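Local coordinates for protein phosphoinositol-specific phospholipase C (Pseudomonas sp., PDB 5FYP) that probably cleaves the phosphodiester bond of phosphoinositide lipids, as a calcium-dependent phosphoinositide-specific phospholipase C, at residues A[38-43]-A[283-288]; A[21-26]-A[267-272]; A[51-56]-A[129-134]. All coordinates share one frame; numbering follows the deposited sequence. Where two conformers were deposited one is given.

Contact 1: A[38-43]-A[283-288]; sequences SSVLDS and YRFAAQ
Val40 is the first residue of 38-43 to meet the other loop, and it does so with both methyls against the ring of Phe285. Val40 CG1 stands over one face, displaced toward the rim, in a CH-pi contact 4.2 Å from the centroid of the Phe285 ring and 25° off its normal. The second methyl closes on the outer end of the ring, with Val40 CG2 3.9 Å from Phe285 CZ. The two side chains cross at about a right angle, and CG1 takes its place because it lies anti to the backbone N (chi1 176°). Val40 also packs on Ala34, Cys28 and Leu47. Leu41 points away from 283-288 and rests on Leu47 of strand 46-52, so the turn has Leu47 as well as Phe285 for neighbours.

In the TIM-barrel framework of this family, 38-43 belongs to the connection between strands 20-25 and 46-52. Segment 283-288 follows strand 279-282, the parallel neighbour of 20-25, so two adjacent strands send their following loops together here. The Phe285 side chain also touches Val23 and Cys25 of strand 20-25 and Cys28, the two cysteines being a disulfide pair.

Ser43, two residues past Leu41, directs its CB toward the second loop. It comes at the ring edge, in plane, with Ser43 CB 3.9 Å from Phe285 CD1. Its hydroxyl lies beside Ala286, the residue after Phe285, with Ser43 OG 3.9 Å from Ala286 CB. The backbone is tied from outside: Arg294 donates through NH1 to Ser43 O and through NH2 to Ala286 O, one guanidinium gripping both loops. Within 283-288, Gln288 folds back to steady the turn, Gln288 NE2 donating to Arg284 O at 3.0 Å in a nearly straight bond (164°).

Contact 2: A[21-26]-A[267-272]; sequences AQVACH and VSFAQH
The ring of Phe269 receives Val23 on one face: Val23 CG2 sits over its centre, 3.6 Å from the centroid of the Phe269 ring and only 12° off the normal, a close CH-pi contact. At the ring edge the backbone of Ala21 takes over, with Ala21 O 3.6 Å from Phe269 CZ. The Gln22 carbonyl carbon approaches obliquely, Gln22 C lying 3.5 Å from Phe269 CE1, and the Ala21 methyl adds a looser apolar touch on the same end of the ring. The ring of His272 carries the Val267 CG1 methyl over one face, a contact inside 267-272.

Phe269 reaches the strand because its CG is anti to the backbone N (chi1 -179°), which sends the ring away from the helix toward Val23. Helix 269-274 starts just there: Ser268 is its N-cap, and Ser268 OG accepts from Gln271 N at 3.0 Å. Both imidazole nitrogens of His272 are engaged, ND1 with Tyr282 OH and NE2 with Asp264 OD2, which holds the ring against turning and ties the helix to strand 279-282 through Tyr282 and to the preceding loop through Asp264. Gln22 points away from Phe269, and its OE1 pairs with Thr46 OG1 of strand 46-52, the next strand along the chain.

Strand 258-262, helix 269-274 and strand 279-282 form a beta-alpha-beta crossover between parallel neighbours. The helix plants its first-turn phenylalanine on the next strand, 20-25, in the manner of the outer helix layer of a TIM barrel, the fold to which this family belongs.

Contact 3: A[51-56]-A[129-134]; sequences FWDQRD and SGRTPK
Arg131 and Asp53 form a buried salt bridge between loops that follow strands 46-52 and 114-120, parallel neighbours in the TIM-barrel fold of the family. Along the arginine, CB already lies near the carboxylate, Arg131 CB being 3.6 Å from Asp53 OD2. CG stands a little farther off, and then Arg131 CD comes to 3.4 Å from Asp53 OD2. The chain bends at chi3 (-58°) and presents NE, Arg131 NE donating to Asp53 OD2 at 2.8 Å. This oxygen lies in the guanidinium plane but is met from above the carboxylate plane, the two groups standing 88° apart. Asp53 O sits over one guanidinium face, offset toward the rim. At the tip, NH1 donates to Ser62 O, while Arg131 NH2 donates to water 2 at 2.9 Å. That water passes the bond on to Asp53 OD2, a second route between the same two residues. The amide of Gln54, whose OE1 is held by Gly61 N, crosses near NH2. A leucine in place of Arg131 would probably leave Asp53 OD2 without its cationic mate and water 2 without its donor, with Ser62 O also losing a partner. Asp53 OD1 has a separate salt bridge to Lys120 NZ. Water 1 lies 2.7 Å from Asp53 OD2 and 2.8 Å from Arg131 O.

How the contacts relate
Along the chain the first segments come in the order 21-26, 38-43, 51-56, followed by 129-134, 267-272 and 283-288, so contacts 1 and 2 interleave and contact 3 falls within the span of both. Contacts 1 and 2 are neighbours, their centres 12 Å apart, and are also joined by the stacked rings of His26 and Tyr283. Both belong to the region where strands 20-25 and 279-282 run side by side. Contact 3 lies about 28 Å from contact 1 and 31 Å from contact 2, centre to centre, across the chain's centre from contact 2. Strands 46-52 and 114-120, which lead into it, carry the calcium ligands Glu48, Asp50 and Asp119; Asn27 follows 21-26.

Contact 1: A[38-43]-A[283-288]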
loop_
_atom_site.group_PDB
_atom_site.type_symbol
_atom_site.label_atom_id
_atom_site.label_comp_id
_atom_site.label_asym_id
_atom_site.label_seq_id
_atom_site.Cartn_x
_atom_site.Cartn_y
_atom_site.Cartn_z
ATOM N N SER A 38 -3.872 -15.433 -2.959
ATOM C CA SER A 38 -4.599 -15.550 -1.693
ATOM C C SER A 38 -3.762 -16.229 -0.608
ATOM O O SER A 38 -3.882 -15.881 0.571
ATOM C CB SER A 38 -5.915 -16.288 -1.908
ATOM O OG SER A 38 -5.727 -17.636 -2.256
ATOM N N SER A 39 -2.907 -17.183 -0.989
ATOM C CA SER A 39 -2.085 -17.896 -0.008
ATOM C C SER A 39 -1.126 -16.975 0.736
ATOM O O SER A 39 -0.694 -17.326 1.835
ATOM C CB SER A 39 -1.296 -19.031 -0.656
ATOM O OG SER A 39 -0.245 -18.569 -1.467
ATOM N N VAL A 40 -0.773 -15.822 0.158
ATOM C CA VAL A 40 0.136 -14.880 0.807
ATOM C C VAL A 40 -0.452 -14.475 2.175
ATOM O O VAL A 40 0.294 -14.256 3.155
ATOM C CB VAL A 40 0.398 -13.669 -0.090
ATOM C CG1 VAL A 40 1.253 -12.668 0.644
ATOM C CG2 VAL A 40 1.054 -14.110 -1.367
ATOM N N LEU A 41 -1.784 -14.376 2.253
ATOM C CA LEU A 41 -2.489 -13.996 3.472
ATOM C C LEU A 41 -2.435 -15.088 4.559
ATOM O O LEU A 41 -2.843 -14.852 5.700
ATOM C CB LEU A 41 -3.904 -13.584 3.143
ATOM C CG LEU A 41 -3.959 -12.261 2.370
ATOM C CD1 LEU A 41 -5.212 -12.121 1.558
ATOM C CD2 LEU A 41 -3.820 -11.056 3.323
ATOM N N ASP A 42 -1.880 -16.260 4.255
ATOM C CA ASP A 42 -1.555 -17.206 5.343
ATOM C C ASP A 42 -0.363 -16.745 6.177
ATOM O O ASP A 42 -0.155 -17.254 7.279
ATOM C CB ASP A 42 -1.220 -18.579 4.761
ATOM C CG ASP A 42 -2.371 -19.220 4.028
ATOM O OD1 ASP A 42 -3.527 -18.802 4.180
ATOM O OD2 ASP A 42 -2.128 -20.235 3.382
ATOM N N SER A 43 0.405 -15.781 5.650
ATOM C CA SER A 43 1.685 -15.375 6.258
ATOM C C SER A 43 1.799 -13.921 6.657
ATOM O O SER A 43 2.513 -13.614 7.595
ATOM C CB SER A 43 2.861 -15.695 5.344
ATOM O OG SER A 43 2.915 -17.062 5.025
ATOM N N TYR A 283 10.912 -10.476 -0.710
ATOM C CA TYR A 283 10.525 -11.509 -1.671
ATOM C C TYR A 283 10.093 -12.790 -0.941
ATOM O O TYR A 283 9.051 -13.376 -1.245
ATOM C CB TYR A 283 11.668 -11.806 -2.616
ATOM C CG TYR A 283 12.046 -10.642 -3.476
ATOM C CD1 TYR A 283 11.163 -10.156 -4.449
ATOM C CD2 TYR A 283 13.298 -10.025 -3.383
ATOM C CE1 TYR A 283 11.510 -9.102 -5.281
ATOM C CE2 TYR A 283 13.653 -8.958 -4.187
ATOM C CZ TYR A 283 12.759 -8.511 -5.151
ATOM O OH TYR A 283 13.102 -7.487 -5.999
ATOM N N ARG A 284 10.932 -13.215 0.000
ATOM C CA ARG A 284 10.750 -14.468 0.793
ATOM C C ARG A 284 10.116 -14.075 2.137
ATOM O O ARG A 284 10.730 -14.150 3.198
ATOM C CB ARG A 284 12.068 -15.199 0.968
ATOM C CG ARG A 284 12.770 -15.513 -0.361
ATOM C CD ARG A 284 14.187 -16.066 -0.215
ATOM N NE ARG A 284 14.246 -17.294 0.518
ATOM C CZ ARG A 284 15.374 -17.831 0.958
ATOM N NH1 ARG A 284 16.596 -17.218 0.808
ATOM N NH2 ARG A 284 15.318 -18.992 1.611
ATOM N N PHE A 285 8.873 -13.619 2.067
ATOM C CA PHE A 285 8.212 -13.066 3.246
ATOM C C PHE A 285 7.964 -14.096 4.365
ATOM O O PHE A 285 8.101 -13.754 5.540
ATOM C CB PHE A 285 6.891 -12.369 2.862
ATOM C CG PHE A 285 5.989 -13.217 2.004
ATOM C CD1 PHE A 285 5.113 -14.123 2.573
ATOM C CD2 PHE A 285 6.076 -13.141 0.623
ATOM C CE1 PHE A 285 4.339 -14.935 1.762
ATOM C CE2 PHE A 285 5.331 -13.980 -0.167
ATOM C CZ PHE A 285 4.462 -14.872 0.407
ATOM N N ALA A 286 7.663 -15.331 4.006
ATOM C CA ALA A 286 7.331 -16.337 5.038
ATOM C C ALA A 286 8.533 -16.665 5.893
ATOM O O ALA A 286 8.392 -16.998 7.074
ATOM C CB ALA A 286 6.755 -17.592 4.424
ATOM N N ALA A 287 9.730 -16.532 5.321
ATOM C CA ALA A 287 10.983 -16.835 6.015
ATOM C C ALA A 287 11.352 -15.788 7.070
ATOM O O ALA A 287 12.285 -16.018 7.832
ATOM C CB ALA A 287 12.120 -16.959 5.011
ATOM N N GLN A 288 10.664 -14.661 7.106
ATOM C CA GLN A 288 10.994 -13.596 8.037
ATOM C C GLN A 288 10.097 -13.643 9.258
ATOM O O GLN A 288 8.898 -13.921 9.154
ATOM C CB GLN A 288 10.811 -12.209 7.387
ATOM C CG GLN A 288 11.362 -12.118 5.985
ATOM C CD GLN A 288 12.792 -12.509 5.839
ATOM O OE1 GLN A 288 13.629 -12.198 6.656
ATOM N NE2 GLN A 288 13.100 -13.177 4.732
#

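Contact 2: A[21-26]-A[267-272]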
loop_
_atom_site.group_PDB
_atom_site.type_symbol
_atom_site.label_atom_id
_atom_site.label_comp_id
_atom_site.label_asym_id
_atom_site.label_seq_id
_atom_site.Cartn_x
_atom_site.Cartn_y
_atom_site.Cartn_z
ATOM N N ALA A 21 4.887 -2.621 13.239
ATOM C CA ALA A 21 5.836 -3.106 12.236
ATOM C C ALA A 21 5.314 -4.410 11.634
ATOM O O ALA A 21 4.813 -5.295 12.348
ATOM C CB ALA A 21 7.191 -3.346 12.849
ATOM N N GLN A 22 5.518 -4.550 10.336
ATOM C CA GLN A 22 5.074 -5.707 9.584
ATOM C C GLN A 22 6.130 -6.190 8.621
ATOM O O GLN A 22 6.818 -5.390 7.954
ATOM C CB GLN A 22 3.843 -5.375 8.730
ATOM C CG GLN A 22 2.674 -4.794 9.471
ATOM C CD GLN A 22 1.458 -4.706 8.569
ATOM O OE1 GLN A 22 1.133 -5.655 7.820
ATOM N NE2 GLN A 22 0.756 -3.598 8.646
ATOM N N VAL A 23 6.145 -7.490 8.412
ATOM C CA VAL A 23 6.714 -8.099 7.205
ATOM C C VAL A 23 5.673 -7.945 6.095
ATOM O O VAL A 23 4.508 -8.321 6.266
ATOM C CB VAL A 23 6.994 -9.591 7.435
ATOM C CG1 VAL A 23 7.534 -10.256 6.188
ATOM C CG2 VAL A 23 7.972 -9.774 8.601
ATOM N N ALA A 24 6.115 -7.395 4.974
ATOM C CA ALA A 24 5.302 -7.240 3.771
ATOM C C ALA A 24 5.909 -8.097 2.680
ATOM O O ALA A 24 7.096 -8.429 2.693
ATOM C CB ALA A 24 5.267 -5.783 3.348
ATOM N N CYS A 25 5.100 -8.441 1.678
ATOM C CA CYS A 25 5.661 -9.105 0.522
ATOM C C CYS A 25 6.331 -8.092 -0.401
ATOM O O CYS A 25 6.094 -6.926 -0.297
ATOM C CB CYS A 25 4.596 -9.887 -0.247
ATOM S SG CYS A 25 3.737 -8.948 -1.501
ATOM N N HIS A 26 7.136 -8.589 -1.328
ATOM C CA HIS A 26 7.627 -7.808 -2.439
ATOM C C HIS A 26 7.205 -8.532 -3.727
ATOM O O HIS A 26 7.664 -9.650 -3.988
ATOM C CB HIS A 26 9.135 -7.624 -2.371
ATOM C CG HIS A 26 9.675 -6.639 -3.367
ATOM N ND1 HIS A 26 10.976 -6.227 -3.316
ATOM C CD2 HIS A 26 9.114 -5.977 -4.408
ATOM C CE1 HIS A 26 11.201 -5.374 -4.303
ATOM N NE2 HIS A 26 10.095 -5.214 -4.982
ATOM N N VAL A 267 18.546 -7.822 5.420
ATOM C CA VAL A 267 18.392 -7.268 6.760
ATOM C C VAL A 267 17.130 -7.862 7.391
ATOM O O VAL A 267 16.090 -7.930 6.769
ATOM C CB VAL A 267 18.366 -5.739 6.700
ATOM C CG1 VAL A 267 18.014 -5.119 8.049
ATOM C CG2 VAL A 267 19.718 -5.238 6.202
ATOM N N SER A 268 17.251 -8.337 8.621
ATOM C CA SER A 268 16.181 -9.050 9.290
ATOM C C SER A 268 15.009 -8.167 9.665
ATOM O O SER A 268 15.130 -6.932 9.758
ATOM C CB SER A 268 16.692 -9.701 10.560
ATOM O OG SER A 268 16.925 -8.707 11.536
ATOM N N PHE A 269 13.881 -8.810 9.924
ATOM C CA PHE A 269 12.705 -8.092 10.403
ATOM C C PHE A 269 13.010 -7.372 11.698
ATOM O O PHE A 269 12.673 -6.189 11.885
ATOM C CB PHE A 269 11.507 -9.043 10.541
ATOM C CG PHE A 269 10.214 -8.405 11.019
ATOM C CD1 PHE A 269 9.784 -7.156 10.562
ATOM C CD2 PHE A 269 9.381 -9.116 11.875
ATOM C CE1 PHE A 269 8.577 -6.642 11.012
ATOM C CE2 PHE A 269 8.175 -8.601 12.309
ATOM C CZ PHE A 269 7.773 -7.355 11.874
ATOM N N ALA A 270 13.709 -8.039 12.620
ATOM C CA ALA A 270 14.068 -7.399 13.884
ATOM C C ALA A 270 14.870 -6.139 13.665
ATOM O O ALA A 270 14.657 -5.127 14.336
ATOM C CB ALA A 270 14.830 -8.372 14.784
ATOM N N GLN A 271 15.823 -6.169 12.756
ATOM C CA GLN A 271 16.606 -4.972 12.501
ATOM C C GLN A 271 15.754 -3.868 11.862
ATOM O O GLN A 271 15.876 -2.685 12.235
ATOM C CB GLN A 271 17.811 -5.279 11.664
ATOM C CG GLN A 271 18.656 -4.051 11.538
ATOM N N HIS A 272 14.874 -4.238 10.935
ATOM C CA HIS A 272 13.948 -3.241 10.401
ATOM C C HIS A 272 13.021 -2.611 11.438
ATOM O O HIS A 272 12.711 -1.414 11.340
ATOM C CB HIS A 272 13.155 -3.851 9.243
ATOM C CG HIS A 272 13.981 -4.037 8.011
ATOM N ND1 HIS A 272 13.904 -5.158 7.218
ATOM C CD2 HIS A 272 14.921 -3.244 7.454
ATOM C CE1 HIS A 272 14.723 -5.022 6.193
ATOM N NE2 HIS A 272 15.355 -3.864 6.309
#

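Contact 3: A[51-56]-A[129-134]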
loop_
_atom_site.group_PDB
_atom_site.type_symbol
_atom_site.label_atom_id
_atom_site.label_comp_id
_atom_site.label_asym_id
_atom_site.label_seq_id
_atom_site.Cartn_x
_atom_site.Cartn_y
_atom_site.Cartn_z
ATOM N N PHE A 51 0.735 -3.078 -11.727
ATOM C CA PHE A 51 -0.371 -3.019 -12.681
ATOM C C PHE A 51 -0.080 -2.105 -13.851
ATOM O O PHE A 51 0.494 -1.017 -13.722
ATOM C CB PHE A 51 -1.703 -2.709 -11.976
ATOM C CG PHE A 51 -1.865 -1.296 -11.471
ATOM C CD1 PHE A 51 -1.329 -0.858 -10.259
ATOM C CD2 PHE A 51 -2.647 -0.393 -12.184
ATOM C CE1 PHE A 51 -1.546 0.427 -9.796
ATOM C CE2 PHE A 51 -2.886 0.881 -11.712
ATOM C CZ PHE A 51 -2.332 1.297 -10.530
ATOM N N TRP A 52 -0.497 -2.598 -15.008
ATOM C CA TRP A 52 -0.200 -2.024 -16.335
ATOM C C TRP A 52 -1.491 -1.666 -17.020
ATOM O O TRP A 52 -2.502 -2.382 -16.930
ATOM C CB TRP A 52 0.565 -3.058 -17.178
ATOM C CG TRP A 52 1.914 -3.422 -16.627
ATOM C CD1 TRP A 52 2.193 -4.263 -15.597
ATOM C CD2 TRP A 52 3.172 -2.894 -17.055
ATOM N NE1 TRP A 52 3.542 -4.276 -15.360
ATOM C CE2 TRP A 52 4.168 -3.453 -16.242
ATOM C CE3 TRP A 52 3.546 -1.994 -18.048
ATOM C CZ2 TRP A 52 5.515 -3.127 -16.379
ATOM C CZ3 TRP A 52 4.883 -1.670 -18.186
ATOM C CH2 TRP A 52 5.848 -2.231 -17.350
ATOM N N ASP A 53 -1.466 -0.559 -17.754
ATOM C CA ASP A 53 -2.606 -0.179 -18.582
ATOM C C ASP A 53 -2.742 -1.060 -19.823
ATOM O O ASP A 53 -3.834 -1.373 -20.279
ATOM C CB ASP A 53 -2.449 1.276 -19.033
ATOM C CG ASP A 53 -2.800 2.267 -17.942
ATOM O OD1 ASP A 53 -2.302 2.123 -16.804
ATOM O OD2 ASP A 53 -3.652 3.151 -18.203
ATOM N N GLN A 54 -1.595 -1.403 -20.414
ATOM C CA GLN A 54 -1.546 -2.064 -21.724
ATOM C C GLN A 54 -1.121 -3.534 -21.569
ATOM O O GLN A 54 -0.526 -3.918 -20.569
ATOM C CB GLN A 54 -0.546 -1.345 -22.639
ATOM C CG GLN A 54 -0.717 0.136 -22.816
ATOM C CD GLN A 54 -1.935 0.468 -23.595
ATOM O OE1 GLN A 54 -2.484 -0.370 -24.320
ATOM N NE2 GLN A 54 -2.414 1.674 -23.409
ATOM N N ARG A 55 -1.416 -4.339 -22.584
ATOM C CA ARG A 55 -1.025 -5.760 -22.611
ATOM C C ARG A 55 0.470 -5.900 -22.765
ATOM O O ARG A 55 1.078 -6.814 -22.207
ATOM C CB ARG A 55 -1.761 -6.464 -23.758
ATOM C CG ARG A 55 -1.489 -7.966 -23.865
ATOM C CD ARG A 55 -2.306 -8.619 -24.973
ATOM N NE ARG A 55 -3.719 -8.667 -24.588
ATOM C CZ ARG A 55 -4.283 -9.468 -23.653
ATOM N NH1 ARG A 55 -3.567 -10.370 -22.950
ATOM N NH2 ARG A 55 -5.606 -9.374 -23.418
ATOM N N ASP A 56 1.059 -5.003 -23.526
ATOM C CA ASP A 56 2.495 -4.814 -23.580
ATOM C C ASP A 56 2.789 -3.357 -23.264
ATOM O O ASP A 56 2.080 -2.795 -22.484
ATOM C CB ASP A 56 3.100 -5.347 -24.898
ATOM C CG ASP A 56 2.555 -4.673 -26.149
ATOM O OD1 ASP A 56 1.914 -3.598 -26.046
ATOM O OD2 ASP A 56 2.763 -5.261 -27.228
ATOM N N SER A 129 -10.231 6.845 -22.686
ATOM C CA SER A 129 -9.696 5.493 -22.582
ATOM C C SER A 129 -10.096 4.764 -21.303
ATOM O O SER A 129 -9.815 3.584 -21.184
ATOM C CB SER A 129 -8.192 5.473 -22.743
ATOM O OG SER A 129 -7.828 5.809 -24.074
ATOM N N GLY A 130 -10.758 5.436 -20.372
ATOM C CA GLY A 130 -11.376 4.730 -19.245
ATOM C C GLY A 130 -10.436 4.258 -18.140
ATOM O O GLY A 130 -10.776 3.364 -17.377
ATOM N N ARG A 131 -9.255 4.883 -18.063
ATOM C CA ARG A 131 -8.251 4.521 -17.035
ATOM C C ARG A 131 -7.670 5.775 -16.372
ATOM O O ARG A 131 -6.462 5.888 -16.137
ATOM C CB ARG A 131 -7.168 3.616 -17.635
ATOM C CG ARG A 131 -7.707 2.266 -18.119
ATOM C CD ARG A 131 -6.566 1.341 -18.556
ATOM N NE ARG A 131 -5.788 1.969 -19.623
ATOM C CZ ARG A 131 -6.087 1.933 -20.903
ATOM N NH1 ARG A 131 -7.078 1.160 -21.357
ATOM N NH2 ARG A 131 -5.372 2.609 -21.787
ATOM N N THR A 132 -8.555 6.698 -16.037
ATOM C CA THR A 132 -8.206 7.896 -15.278
ATOM C C THR A 132 -8.131 7.567 -13.775
ATOM O O THR A 132 -8.568 6.517 -13.342
ATOM C CB THR A 132 -9.261 8.980 -15.485
ATOM O OG1 THR A 132 -10.469 8.577 -14.836
ATOM C CG2 THR A 132 -9.489 9.315 -16.949
ATOM N N PRO A 133 -7.630 8.519 -12.970
ATOM C CA PRO A 133 -7.744 8.371 -11.509
ATOM C C PRO A 133 -9.167 8.051 -11.042
ATOM O O PRO A 133 -9.335 7.222 -10.154
ATOM C CB PRO A 133 -7.218 9.703 -10.999
ATOM C CG PRO A 133 -6.158 10.041 -12.009
ATOM C CD PRO A 133 -6.772 9.656 -13.328
ATOM N N LYS A 134 -10.160 8.726 -11.616
ATOM C CA LYS A 134 -11.528 8.462 -11.240
ATOM C C LYS A 134 -11.954 7.012 -11.572
ATOM O O LYS A 134 -12.607 6.349 -10.764
ATOM C CB LYS A 134 -12.469 9.457 -11.901
ATOM C CG LYS A 134 -13.944 9.274 -11.586
ATOM C CD LYS A 134 -14.659 10.578 -11.872
ATOM C CE LYS A 134 -16.173 10.507 -11.848
ATOM N NZ LYS A 134 -16.750 9.434 -12.706
HETATM O O HOH W 1 -4.196 4.228 -15.772
HETATM O O HOH W 2 -3.378 4.459 -20.788
#